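Local atomic coordinates of mandelate racemase/muconate lactonizing enzyme family protein (Bradyrhizobium sp. ORS 278, PDB entry 3TOY), a protein that belongs to the enolase superfamily, pairing an N-terminal capping domain with a modified beta/alpha-barrel that carries a metal site. Residues A133-D136 with A137-Q140; L218-N221 with Q222-P226; F275-G278 with F279-A282; L305-A308 with G309-D312; H329-P332 with V333-T336. All blocks are in the same frame, centred on the assembly; numbering follows the deposited sequence. Where two conformers were deposited one is given.

Contact 1: residues A133-D136 with A137-Q140; sequences AFWD and ALGQ
With CG of Asp136 anti to the backbone N (chi1 172°) and CG of Gln140 beside its own N (chi1 -75°), the two polar side chains lean together across one helical turn. Gln140 NE2 gives a hydrogen bond of 2.7 Å to Asp136 OD2. The acceptor is met on its syn side, though 35° out of the carboxylate plane, while the oxygen lies almost in the plane of the amide. That bond joins residues four apart and runs beside the main-chain bond from Gln140 N to Asp136 O (2.9 Å). Glutamine suits its place because NE2 also donates to Thr69 O, one N-H for each acceptor. Aspartate suits the other because both its oxygens find donors: OD2 also accepts from His71 N, and OD1 from Leu368 N. One face of the Trp135 indole is met by Leu138 CD1, which rests near the rim, 4.1 Å from CE3. The indole N-H is spent on Thr302 OG1, so the large ring serves both apolar and polar neighbours. Helix 122-142 packs Phe134 and Leu138 against Leu101 and helix 103-113, while Ala133, small enough for close approach, meets strands 50-64 and 69-75 of the antiparallel sheet.

Contact 2: residues L218-N221 with Q222-P226; sequences LDFN and QSLDP. With CA (calcium ion), chain E; P4C (O-acetaldehydyl-hexaethylene glycol), chain N; ACT (acetate ion), chain F.
Hydrogen bonds to one carbonyl close the turn: Ser223 OG reaches Phe220 O at 2.6 Å, in the carbonyl plane and on a lone pair, while Ser223 N reaches the same oxygen at 3.1 Å from above that plane. The serine hydroxyl stands between its backbone N and carbonyl carbon (chi1 61°), which lets so short a side chain double the backbone bond. Apolar contact comes from Leu224, whose CD1 sits 3.7 Å from the centroid of the Phe220 ring, a CH-pi contact centred on the face. Phe220 to Ser223 form a type I' beta turn after strand 215-219, at the C-terminal end of a barrel strand, where enolase superfamily proteins carry metal ligands; asparagine tolerates the left-handed backbone Asn221 needs there. Metal coordination is the third kind: Asp219 OD2 binds the calcium ion at 2.4 Å, alongside Glu245 and Glu271, and is also hydrogen-bonded to Lys190 NZ. OD1 accepts from Asn221 N, above the carboxylate plane, at 2.8 Å in an Asx turn, and from a calcium-bound water, which helps fix the carboxylate. Asn221 ND2 donates to acetate OXT at 3.0 Å, an oxygen that also binds the metal. Farther along, Asp225 N-caps helix 226-236 through Glu228 N and accepts from O1 of an o-acetaldehydyl-hexaethylene glycol.

Contact 3: residues F275-G278 with F279-A282; sequences FPRG and FAEA
The edge of the Phe279 ring meets the carbonyl of Phe275 on the tightly packed side of this helical turn, CD2 lying 3.4 Å from Phe275 O, which sits in the ring plane. The same carbonyl accepts a long hydrogen bond of 3.3 Å from Phe279 N. Phe279 also meets Trp273 edge-to-face and packs on Val307, while Phe275 stacks on Trp119. Pro276 suits the first turn of helix 275-285, where its missing N-H costs no helical bond, and its carbonyl accepts from Ala280 N at 2.9 Å. The polar side is looser. Arg277, with CG anti to its backbone N (chi1 178°) and its chain bent at chi2 and chi3, runs forward along the helix until NH1 comes within 3.8 Å of Ala280 CB, a methyl small enough to be passed. Arg277 NE and Glu281 OE2 stay 4.8 Å apart. A water spans the gap, 2.7 Å from Arg277 NH1 and 2.8 Å from Glu281 OE2. The guanidinium also donates to Asp312 O and Ala313 O of a second subunit, and Glu281 OE1 bonds Ser254 OG of a third. The two charges are thus linked by a water and not by a direct salt bridge, and their direct bonds go to neighbouring subunits.

Contact 4: residues L305-A308 with G309-D312; sequences LNVA and GQAD. With P4C (O-acetaldehydyl-hexaethylene glycol), chain H.
Gln310 NE2 donates to Asn306 OD1 over 3.1 Å in a nearly straight bond (N-H...O 170°). Asn306 has two conformers, and the amide geometry is that of the modelled one. The acceptor lies in the glutamine's amide plane, but the donor is tilted from the carbonyl plane of Asn306, and the two amides stand 79° apart. CG of Asn306 is anti to its backbone N (chi1 -174°), a setting that sends the short amide along the helix toward the extended Gln310 chain one turn on. Asparagine suits its place because it accepts through OD1 and donates through ND2, to Asp312 OD2 of a second subunit; the NH2 of Gln310 has a proton for each of two oxygens, the other being Pro276 O. In the backbone, Ala311 N to Val307 O is short at 2.8 Å, whereas Gly309 N makes only weak bonds, to Leu305 O and Asn306 O. Outward from there, Val307 packs on Ile291. Leu305 CD1 lies 3.6 Å from C9 of the o-acetaldehydyl-hexaethylene glycol, and Ala308 CB faces C2 of the glycol. Helix 300-314 is one of the barrel's outer helices, with one side on helix 275-285 and strand 290-291 and another lining the glycol's pocket.

Contact 5: residues H329-P332 with V333-T336; sequences HVLP and VTPT
This is a local contact at the end of a helix, where helix 324-330 of the barrel domain passes through a short 3-10 segment at Leu331 and Pro332 into the loop leading to strand 340-342. The tighter winding is clear in the backbone, since the bonds span three residues: Val333 N donates to Val330 O at 3.1 Å, and Thr334 N to Leu331 O at 3.1 Å. In both, the donor stands well above the carbonyl plane, in keeping with the tight 3-10 winding. The ring of Pro332 holds phi (-64°) near the helical value, while its missing N-H interrupts the regular helical bonding. The buried His329 O finds no partner anywhere in the model.

The oxygen of Val330 has a second donor. Thr334 OG1, set beside its own backbone N (chi1 -62°), turns back and gives a hydrogen bond of 2.8 Å, approaching from the opposite face of the carbonyl plane to Val333 N. Two donors thus grip one carbonyl at the point where regular helical bonding ends. A threonine serves well, as its hydroxyl can both give and take: OG1 also accepts from Trp304 NE1 on helix 300-314, tying the loop to that helix.

His329 uses both ring nitrogens away from the turn, NE2 with Lys364 O and ND1 with Val147 N. Val330 packs on Ile301 and Trp304. Val333 lines the pocket of an o-acetaldehydyl-hexaethylene glycol and also packs on Val104 of a second subunit. Its CG2, held between the backbone N and the carbonyl carbon, presses within 3.2 Å of Val330 O.

Contacts 3, 4 and 5 form a connected group in the barrel domain. Contact 4 lies in the middle, its centre about 10 Å from those of contacts 3 and 5. Towards contact 3, Gln310 OE1 packs 3.6 Å from Phe279 C. Towards contact 5, Ala311 CB lies 3.7 Å from Thr336 OG1, and Leu305 CD2 meets Val333 CG2 at 3.8 Å beside a bound o-acetaldehydyl-hexaethylene glycol. Contact 1 belongs to the N-terminal domain, yet its nearest atoms come within about 5 Å of contact 4, and Trp135 approaches the same glycol. Contact 2 stands apart with the calcium ion, its centre about 36 Å from that of contact 1. Contacts 3, 4 and 5 all touch the second subunit, while contacts 2 and 3 share the third.

Contact 1: residues A133-D136 with A137-Q140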
loop_
_atom_site.group_PDB
_atom_site.type_symbol
_atom_site.label_atom_id
_atom_site.label_comp_id
_atom_site.label_asym_id
_atom_site.label_seq_id
_atom_site.Cartn_x
_atom_site.Cartn_y
_atom_site.Cartn_z
ATOM N N ALA A 133 24.040 34.921 7.440
ATOM C CA ALA A 133 24.598 36.262 7.609
ATOM C C ALA A 133 23.501 37.326 7.532
ATOM O O ALA A 133 23.549 38.314 8.271
ATOM C CB ALA A 133 25.698 36.515 6.596
ATOM N N PHE A 134 22.481 37.129 6.687
ATOM C CA PHE A 134 21.377 38.103 6.656
ATOM C C PHE A 134 20.636 38.174 7.990
ATOM O O PHE A 134 20.295 39.252 8.482
ATOM C CB PHE A 134 20.318 37.828 5.578
ATOM C CG PHE A 134 20.845 37.688 4.179
ATOM C CD1 PHE A 134 21.912 38.454 3.714
ATOM C CD2 PHE A 134 20.219 36.809 3.298
ATOM C CE1 PHE A 134 22.366 38.310 2.409
ATOM C CE2 PHE A 134 20.670 36.656 2.006
ATOM C CZ PHE A 134 21.741 37.412 1.551
ATOM N N TRP A 135 20.316 37.016 8.558
ATOM C CA TRP A 135 19.601 37.010 9.820
ATOM C C TRP A 135 20.488 37.588 10.922
ATOM O O TRP A 135 20.010 38.258 11.848
ATOM C CB TRP A 135 19.169 35.571 10.185
ATOM C CG TRP A 135 17.881 35.151 9.510
ATOM C CD1 TRP A 135 17.747 34.358 8.402
ATOM C CD2 TRP A 135 16.549 35.494 9.918
ATOM N NE1 TRP A 135 16.407 34.195 8.095
ATOM C CE2 TRP A 135 15.657 34.878 9.015
ATOM C CE3 TRP A 135 16.023 36.270 10.958
ATOM C CZ2 TRP A 135 14.275 35.029 9.111
ATOM C CZ3 TRP A 135 14.651 36.428 11.039
ATOM C CH2 TRP A 135 13.792 35.796 10.136
ATOM N N ASP A 136 21.774 37.285 10.847
ATOM C CA ASP A 136 22.712 37.799 11.838
ATOM C C ASP A 136 22.650 39.324 11.826
ATOM O O ASP A 136 22.626 39.967 12.874
ATOM C CB ASP A 136 24.137 37.365 11.511
ATOM C CG ASP A 136 25.150 38.036 12.419
ATOM O OD1 ASP A 136 25.159 37.725 13.618
ATOM O OD2 ASP A 136 25.913 38.895 11.934
ATOM N N ALA A 137 22.618 39.890 10.625
ATOM C CA ALA A 137 22.566 41.334 10.461
ATOM C C ALA A 137 21.275 41.894 11.028
ATOM O O ALA A 137 21.292 42.906 11.724
ATOM C CB ALA A 137 22.749 41.731 9.001
ATOM N N LEU A 138 20.151 41.236 10.753
ATOM C CA LEU A 138 18.878 41.686 11.300
ATOM C C LEU A 138 18.940 41.711 12.827
ATOM O O LEU A 138 18.425 42.631 13.476
ATOM C CB LEU A 138 17.729 40.789 10.829
ATOM C CG LEU A 138 17.202 40.953 9.403
ATOM C CD1 LEU A 138 16.082 39.925 9.165
ATOM C CD2 LEU A 138 16.709 42.371 9.116
ATOM N N GLY A 139 19.563 40.693 13.407
ATOM C CA GLY A 139 19.684 40.621 14.855
ATOM C C GLY A 139 20.559 41.759 15.384
ATOM O O GLY A 139 20.217 42.413 16.365
ATOM N N GLN A 140 21.693 41.982 14.739
ATOM C CA GLN A 140 22.587 43.073 15.142
ATOM C C GLN A 140 21.848 44.394 15.052
ATOM O O GLN A 140 21.934 45.213 15.961
ATOM C CB GLN A 140 23.829 43.128 14.265
ATOM C CG GLN A 140 24.868 42.046 14.546
ATOM C CD GLN A 140 26.166 42.293 13.796
ATOM O OE1 GLN A 140 26.855 43.285 14.031
ATOM N NE2 GLN A 140 26.502 41.395 12.890
#

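Contact 2: residues L218-N221 with Q222-P226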
loop_
_atom_site.group_PDB
_atom_site.type_symbol
_atom_site.label_atom_id
_atom_site.label_comp_id
_atom_site.label_asym_id
_atom_site.label_seq_id
_atom_site.Cartn_x
_atom_site.Cartn_y
_atom_site.Cartn_z
ATOM N N LEU A 218 26.620 6.620 17.721
ATOM C CA LEU A 218 27.627 6.062 16.801
ATOM C C LEU A 218 27.393 6.538 15.373
ATOM O O LEU A 218 26.307 6.355 14.840
ATOM C CB LEU A 218 27.648 4.527 16.890
ATOM C CG LEU A 218 28.619 3.773 15.961
ATOM C CD1 LEU A 218 30.073 4.189 16.244
ATOM C CD2 LEU A 218 28.468 2.235 16.121
ATOM N N ASP A 219 28.417 7.150 14.764
ATOM C CA ASP A 219 28.319 7.703 13.430
ATOM C C ASP A 219 29.138 6.885 12.441
ATOM O O ASP A 219 30.361 6.789 12.570
ATOM C CB ASP A 219 28.773 9.165 13.482
ATOM C CG ASP A 219 28.640 9.898 12.153
ATOM O OD1 ASP A 219 28.198 9.310 11.147
ATOM O OD2 ASP A 219 28.964 11.107 12.135
ATOM N N PHE A 220 28.461 6.264 11.468
ATOM C CA PHE A 220 29.122 5.456 10.440
ATOM C C PHE A 220 29.598 6.273 9.250
ATOM O O PHE A 220 30.291 5.746 8.364
ATOM C CB PHE A 220 28.212 4.302 9.939
ATOM C CG PHE A 220 28.122 3.137 10.890
ATOM C CD1 PHE A 220 29.258 2.401 11.216
ATOM C CD2 PHE A 220 26.905 2.754 11.434
ATOM C CE1 PHE A 220 29.198 1.334 12.079
ATOM C CE2 PHE A 220 26.829 1.646 12.319
ATOM C CZ PHE A 220 27.979 0.939 12.630
ATOM N N ASN A 221 29.216 7.551 9.201
ATOM C CA ASN A 221 29.626 8.413 8.086
ATOM C C ASN A 221 29.416 7.783 6.712
ATOM O O ASN A 221 30.277 7.880 5.842
ATOM C CB ASN A 221 31.085 8.886 8.261
ATOM C CG ASN A 221 31.198 10.012 9.271
ATOM O OD1 ASN A 221 31.601 9.799 10.412
ATOM N ND2 ASN A 221 30.768 11.194 8.875
ATOM N N GLN A 222 28.246 7.164 6.503
ATOM C CA GLN A 222 27.859 6.664 5.171
ATOM C C GLN A 222 28.674 5.477 4.678
ATOM O O GLN A 222 28.636 5.148 3.484
ATOM C CB GLN A 222 27.945 7.765 4.123
ATOM C CG GLN A 222 27.260 9.091 4.498
ATOM C CD GLN A 222 27.476 10.129 3.437
ATOM O OE1 GLN A 222 26.944 10.019 2.320
ATOM N NE2 GLN A 222 28.277 11.155 3.759
ATOM N N SER A 223 29.366 4.804 5.588
ATOM C CA SER A 223 30.403 3.858 5.167
ATOM C C SER A 223 29.895 2.439 4.880
ATOM O O SER A 223 30.642 1.612 4.363
ATOM C CB SER A 223 31.532 3.825 6.196
ATOM O OG SER A 223 31.044 3.406 7.481
ATOM N N LEU A 224 28.640 2.149 5.212
ATOM C CA LEU A 224 28.121 0.784 5.021
ATOM C C LEU A 224 27.080 0.723 3.913
ATOM O O LEU A 224 26.586 1.754 3.487
ATOM C CB LEU A 224 27.497 0.268 6.317
ATOM C CG LEU A 224 28.375 0.372 7.563
ATOM C CD1 LEU A 224 27.648 -0.187 8.780
ATOM C CD2 LEU A 224 29.659 -0.416 7.298
ATOM N N ASP A 225 26.753 -0.494 3.459
ATOM C CA ASP A 225 25.548 -0.718 2.649
ATOM C C ASP A 225 24.414 -1.170 3.560
ATOM O O ASP A 225 24.630 -1.456 4.748
ATOM C CB ASP A 225 25.786 -1.676 1.456
ATOM C CG ASP A 225 26.221 -3.082 1.866
ATOM O OD1 ASP A 225 25.902 -3.557 2.958
ATOM O OD2 ASP A 225 26.891 -3.738 1.051
ATOM N N PRO A 226 23.179 -1.180 3.042
ATOM C CA PRO A 226 22.089 -1.494 3.951
ATOM C C PRO A 226 22.177 -2.862 4.625
ATOM O O PRO A 226 21.919 -2.962 5.823
ATOM C CB PRO A 226 20.854 -1.373 3.054
ATOM C CG PRO A 226 21.251 -0.271 2.104
ATOM C CD PRO A 226 22.694 -0.559 1.796
HETATM CA CA CA E . 27.913 13.002 11.101
HETATM O O1 P4C N . 26.594 -6.312 2.707
HETATM C C2 P4C N . 27.282 -7.143 1.758
HETATM C C3 P4C N . 28.780 -7.010 2.001
HETATM O O4 P4C N . 29.387 -6.583 0.792
HETATM C C5 P4C N . 30.695 -6.066 0.998
HETATM C C6 P4C N . 31.648 -6.862 0.119
HETATM O O7 P4C N . 31.906 -8.123 0.739
HETATM C C8 P4C N . 32.739 -8.939 -0.088
HETATM C C9 P4C N . 32.961 -10.280 0.580
HETATM O O10 P4C N . 33.742 -10.044 1.743
HETATM C C11 P4C N . 34.138 -11.269 2.342
HETATM C C12 P4C N . 34.741 -10.962 3.700
HETATM O O13 P4C N . 33.865 -10.084 4.403
HETATM C C14 P4C N . 34.288 -9.878 5.752
HETATM C C15 P4C N . 33.169 -9.175 6.507
HETATM O O16 P4C N . 32.127 -10.117 6.743
HETATM C C17 P4C N . 30.851 -9.516 6.945
HETATM C C18 P4C N . 29.808 -10.627 6.996
HETATM O O19 P4C N . 30.029 -11.451 8.141
HETATM C C20 P4C N . 29.171 -12.592 8.181
HETATM C C21 P4C N . 29.562 -13.515 9.333
HETATM O O22 P4C N . 30.805 -14.170 9.056
HETATM C C ACT F . 30.834 14.652 10.265
HETATM O O ACT F . 30.567 15.672 10.948
HETATM O OXT ACT F . 30.278 13.589 10.614
HETATM C CH3 ACT F . 31.770 14.688 9.088
HETATM O O HOH W 1 27.462 11.317 9.647
HETATM O O HOH W 2 29.010 11.803 6.538
HETATM O O HOH W 3 28.710 14.715 12.665
#

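Contact 3: residues F275-G278 with F279-A282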
loop_
_atom_site.group_PDB
_atom_site.type_symbol
_atom_site.label_atom_id
_atom_site.label_comp_id
_atom_site.label_asym_id
_atom_site.label_seq_id
_atom_site.Cartn_x
_atom_site.Cartn_y
_atom_site.Cartn_z
ATOM N N PHE A 275 18.265 21.417 1.479
ATOM C CA PHE A 275 17.114 22.322 1.493
ATOM C C PHE A 275 15.826 21.672 1.984
ATOM O O PHE A 275 15.797 20.461 2.224
ATOM C CB PHE A 275 16.906 22.970 0.120
ATOM C CG PHE A 275 17.996 23.950 -0.221
ATOM C CD1 PHE A 275 17.949 25.239 0.271
ATOM C CD2 PHE A 275 19.084 23.544 -0.988
ATOM C CE1 PHE A 275 18.975 26.158 -0.020
ATOM C CE2 PHE A 275 20.112 24.428 -1.283
ATOM C CZ PHE A 275 20.052 25.735 -0.793
ATOM N N PRO A 276 14.781 22.488 2.178
ATOM C CA PRO A 276 13.556 21.884 2.708
ATOM C C PRO A 276 13.050 20.744 1.832
ATOM O O PRO A 276 12.526 19.742 2.363
ATOM C CB PRO A 276 12.577 23.059 2.737
ATOM C CG PRO A 276 13.517 24.236 3.151
ATOM C CD PRO A 276 14.766 23.968 2.311
ATOM N N ARG A 277 13.216 20.849 0.519
ATOM C CA ARG A 277 12.705 19.755 -0.351
ATOM C C ARG A 277 13.454 18.461 -0.132
ATOM O O ARG A 277 12.856 17.383 -0.174
ATOM C CB ARG A 277 12.719 20.125 -1.835
ATOM C CG ARG A 277 12.223 18.969 -2.782
ATOM C CD ARG A 277 10.738 18.662 -2.537
ATOM N NE ARG A 277 9.941 19.867 -2.723
ATOM C CZ ARG A 277 8.753 20.095 -2.154
ATOM N NH1 ARG A 277 8.185 19.169 -1.398
ATOM N NH2 ARG A 277 8.125 21.244 -2.366
ATOM N N GLY A 278 14.764 18.547 0.089
ATOM C CA GLY A 278 15.573 17.355 0.356
ATOM C C GLY A 278 15.068 16.632 1.593
ATOM O O GLY A 278 15.037 15.399 1.636
ATOM N N PHE A 279 14.679 17.403 2.606
ATOM C CA PHE A 279 14.079 16.808 3.797
ATOM C C PHE A 279 12.696 16.247 3.522
ATOM O O PHE A 279 12.368 15.165 4.032
ATOM C CB PHE A 279 14.081 17.801 4.965
ATOM C CG PHE A 279 15.415 17.862 5.614
ATOM C CD1 PHE A 279 15.710 17.002 6.644
ATOM C CD2 PHE A 279 16.432 18.669 5.082
ATOM C CE1 PHE A 279 16.976 16.970 7.204
ATOM C CE2 PHE A 279 17.717 18.652 5.648
ATOM C CZ PHE A 279 17.994 17.800 6.701
ATOM N N ALA A 280 11.890 16.965 2.741
ATOM C CA ALA A 280 10.536 16.456 2.422
ATOM C C ALA A 280 10.591 15.089 1.729
ATOM O O ALA A 280 9.815 14.181 2.076
ATOM C CB ALA A 280 9.711 17.458 1.570
ATOM N N GLU A 281 11.483 14.926 0.760
ATOM C CA GLU A 281 11.645 13.604 0.118
ATOM C C GLU A 281 12.177 12.511 1.058
ATOM O O GLU A 281 11.713 11.339 1.015
ATOM C CB GLU A 281 12.512 13.679 -1.146
ATOM C CG GLU A 281 11.952 14.605 -2.264
ATOM C CD GLU A 281 10.533 14.237 -2.739
ATOM O OE1 GLU A 281 10.063 13.091 -2.525
ATOM O OE2 GLU A 281 9.869 15.112 -3.331
ATOM N N ALA A 282 13.151 12.853 1.890
ATOM C CA ALA A 282 13.644 11.893 2.892
ATOM C C ALA A 282 12.553 11.430 3.845
ATOM O O ALA A 282 12.467 10.251 4.175
ATOM C CB ALA A 282 14.833 12.478 3.687
HETATM O O HOH W 4 8.249 16.509 -1.544
#

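Contact 4: residues L305-A308 with G309-D312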
loop_
_atom_site.group_PDB
_atom_site.type_symbol
_atom_site.label_atom_id
_atom_site.label_comp_id
_atom_site.label_asym_id
_atom_site.label_seq_id
_atom_site.Cartn_x
_atom_site.Cartn_y
_atom_site.Cartn_z
ATOM N N LEU A 305 13.801 26.646 9.485
ATOM C CA LEU A 305 12.461 26.865 10.036
ATOM C C LEU A 305 11.369 26.096 9.266
ATOM O O LEU A 305 10.399 25.599 9.867
ATOM C CB LEU A 305 12.130 28.366 10.108
ATOM C CG LEU A 305 13.016 29.162 11.076
ATOM C CD1 LEU A 305 12.788 30.666 10.864
ATOM C CD2 LEU A 305 12.811 28.783 12.551
ATOM N N ASN A 306 11.501 26.004 7.953
ATOM C CA ASN A 306 10.595 25.197 7.132
ATOM C C ASN A 306 10.680 23.739 7.589
ATOM O O ASN A 306 9.660 23.085 7.861
ATOM C CB ASN A 306 11.030 25.294 5.662
ATOM C CG ASN A 306 10.063 24.615 4.672
ATOM O OD1 ASN A 306 9.694 23.421 4.784
ATOM N ND2 ASN A 306 9.700 25.380 3.634
ATOM N N VAL A 307 11.911 23.229 7.649
ATOM C CA VAL A 307 12.140 21.830 8.067
ATOM C C VAL A 307 11.657 21.562 9.510
ATOM O O VAL A 307 11.203 20.474 9.824
ATOM C CB VAL A 307 13.636 21.401 7.868
ATOM C CG1 VAL A 307 13.902 19.989 8.453
ATOM C CG2 VAL A 307 13.984 21.394 6.371
ATOM N N ALA A 308 11.705 22.554 10.387
ATOM C CA ALA A 308 11.222 22.365 11.742
ATOM C C ALA A 308 9.717 22.041 11.713
ATOM O O ALA A 308 9.250 21.248 12.521
ATOM C CB ALA A 308 11.464 23.615 12.586
ATOM N N GLY A 309 8.984 22.670 10.791
ATOM C CA GLY A 309 7.524 22.419 10.663
ATOM C C GLY A 309 7.283 20.995 10.155
ATOM O O GLY A 309 6.399 20.281 10.647
ATOM N N GLN A 310 8.075 20.582 9.180
ATOM C CA GLN A 310 7.998 19.231 8.638
ATOM C C GLN A 310 8.299 18.208 9.721
ATOM O O GLN A 310 7.618 17.196 9.830
ATOM C CB GLN A 310 9.029 19.028 7.530
ATOM C CG GLN A 310 8.813 19.847 6.255
ATOM C CD GLN A 310 9.816 19.450 5.200
ATOM O OE1 GLN A 310 10.063 18.267 5.000
ATOM N NE2 GLN A 310 10.426 20.438 4.529
ATOM N N ALA A 311 9.341 18.456 10.515
ATOM C CA ALA A 311 9.717 17.491 11.565
ATOM C C ALA A 311 8.651 17.359 12.641
ATOM O O ALA A 311 8.392 16.255 13.149
ATOM C CB ALA A 311 11.102 17.843 12.175
ATOM N N ASP A 312 8.029 18.477 12.998
ATOM C CA ASP A 312 6.922 18.437 13.933
ATOM C C ASP A 312 5.809 17.573 13.343
ATOM O O ASP A 312 5.284 16.688 14.022
ATOM C CB ASP A 312 6.413 19.853 14.213
ATOM C CG ASP A 312 5.287 19.881 15.225
ATOM O OD1 ASP A 312 5.354 19.120 16.203
ATOM O OD2 ASP A 312 4.333 20.659 15.019
HETATM O O1 P4C H . 8.083 26.491 12.070
HETATM C C2 P4C H . 9.320 26.932 12.650
HETATM C C3 P4C H . 9.074 27.766 13.906
HETATM O O4 P4C H . 8.928 29.149 13.570
HETATM C C5 P4C H . 9.478 30.014 14.579
HETATM C C6 P4C H . 9.185 31.485 14.293
HETATM O O7 P4C H . 10.016 31.965 13.237
HETATM C C8 P4C H . 9.557 33.152 12.582
HETATM C C9 P4C H . 10.335 33.301 11.275
HETATM O O10 P4C H . 9.469 33.060 10.160
HETATM C C11 P4C H . 10.165 32.717 8.961
HETATM C C12 P4C H . 9.160 32.217 7.924
HETATM O O13 P4C H . 8.737 30.879 8.216
HETATM C C14 P4C H . 8.040 30.294 7.109
HETATM C C15 P4C H . 7.389 28.983 7.545
HETATM O O16 P4C H . 8.315 27.904 7.389
#

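Contact 5: residues H329-P332 with V333-T336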
loop_
_atom_site.group_PDB
_atom_site.type_symbol
_atom_site.label_atom_id
_atom_site.label_comp_id
_atom_site.label_asym_id
_atom_site.label_seq_id
_atom_site.Cartn_x
_atom_site.Cartn_y
_atom_site.Cartn_z
ATOM N N HIS A 329 20.619 29.132 18.104
ATOM C CA HIS A 329 19.579 30.128 17.903
ATOM C C HIS A 329 18.304 29.569 17.274
ATOM O O HIS A 329 17.244 30.186 17.384
ATOM C CB HIS A 329 20.070 31.291 17.030
ATOM C CG HIS A 329 20.996 32.230 17.739
ATOM N ND1 HIS A 329 20.557 33.390 18.342
ATOM C CD2 HIS A 329 22.336 32.185 17.933
ATOM C CE1 HIS A 329 21.590 34.014 18.888
ATOM N NE2 HIS A 329 22.683 33.308 18.649
ATOM N N VAL A 330 18.394 28.421 16.600
ATOM C CA VAL A 330 17.190 27.850 15.975
ATOM C C VAL A 330 16.575 26.666 16.746
ATOM O O VAL A 330 15.363 26.480 16.704
ATOM C CB VAL A 330 17.399 27.468 14.478
ATOM C CG1 VAL A 330 17.435 28.738 13.603
ATOM C CG2 VAL A 330 18.646 26.615 14.303
ATOM N N LEU A 331 17.388 25.907 17.474
ATOM C CA LEU A 331 16.825 24.809 18.275
ATOM C C LEU A 331 15.734 25.241 19.270
ATOM O O LEU A 331 14.733 24.533 19.458
ATOM C CB LEU A 331 17.941 23.985 18.915
ATOM C CG LEU A 331 18.553 23.032 17.895
ATOM C CD1 LEU A 331 19.943 22.534 18.328
ATOM C CD2 LEU A 331 17.604 21.834 17.652
ATOM N N PRO A 332 15.889 26.429 19.902
ATOM C CA PRO A 332 14.852 26.842 20.845
ATOM C C PRO A 332 13.478 27.092 20.234
ATOM O O PRO A 332 12.498 27.165 20.977
ATOM C CB PRO A 332 15.419 28.155 21.447
ATOM C CG PRO A 332 16.916 27.989 21.304
ATOM C CD PRO A 332 17.069 27.320 19.949
ATOM N N VAL A 333 13.387 27.258 18.909
ATOM C CA VAL A 333 12.084 27.464 18.274
ATOM C C VAL A 333 11.675 26.272 17.395
ATOM O O VAL A 333 10.767 26.385 16.570
ATOM C CB VAL A 333 12.031 28.776 17.468
ATOM C CG1 VAL A 333 12.178 30.002 18.446
ATOM C CG2 VAL A 333 13.117 28.789 16.375
ATOM N N THR A 334 12.350 25.148 17.601
ATOM C CA THR A 334 12.139 23.931 16.805
ATOM C C THR A 334 11.259 23.028 17.674
ATOM O O THR A 334 11.679 22.618 18.760
ATOM C CB THR A 334 13.473 23.240 16.511
ATOM O OG1 THR A 334 14.309 24.125 15.744
ATOM C CG2 THR A 334 13.291 21.880 15.741
ATOM N N PRO A 335 10.021 22.752 17.223
ATOM C CA PRO A 335 9.096 22.029 18.081
ATOM C C PRO A 335 9.656 20.716 18.594
ATOM O O PRO A 335 9.429 20.373 19.762
ATOM C CB PRO A 335 7.888 21.777 17.174
ATOM C CG PRO A 335 7.901 22.962 16.231
ATOM C CD PRO A 335 9.393 23.168 15.958
ATOM N N THR A 336 10.383 19.984 17.756
ATOM C CA THR A 336 10.896 18.672 18.169
ATOM C C THR A 336 12.378 18.701 18.520
ATOM O O THR A 336 13.074 17.689 18.417
ATOM C CB THR A 336 10.650 17.570 17.091
ATOM O OG1 THR A 336 11.341 17.883 15.864
ATOM C CG2 THR A 336 9.142 17.451 16.812
#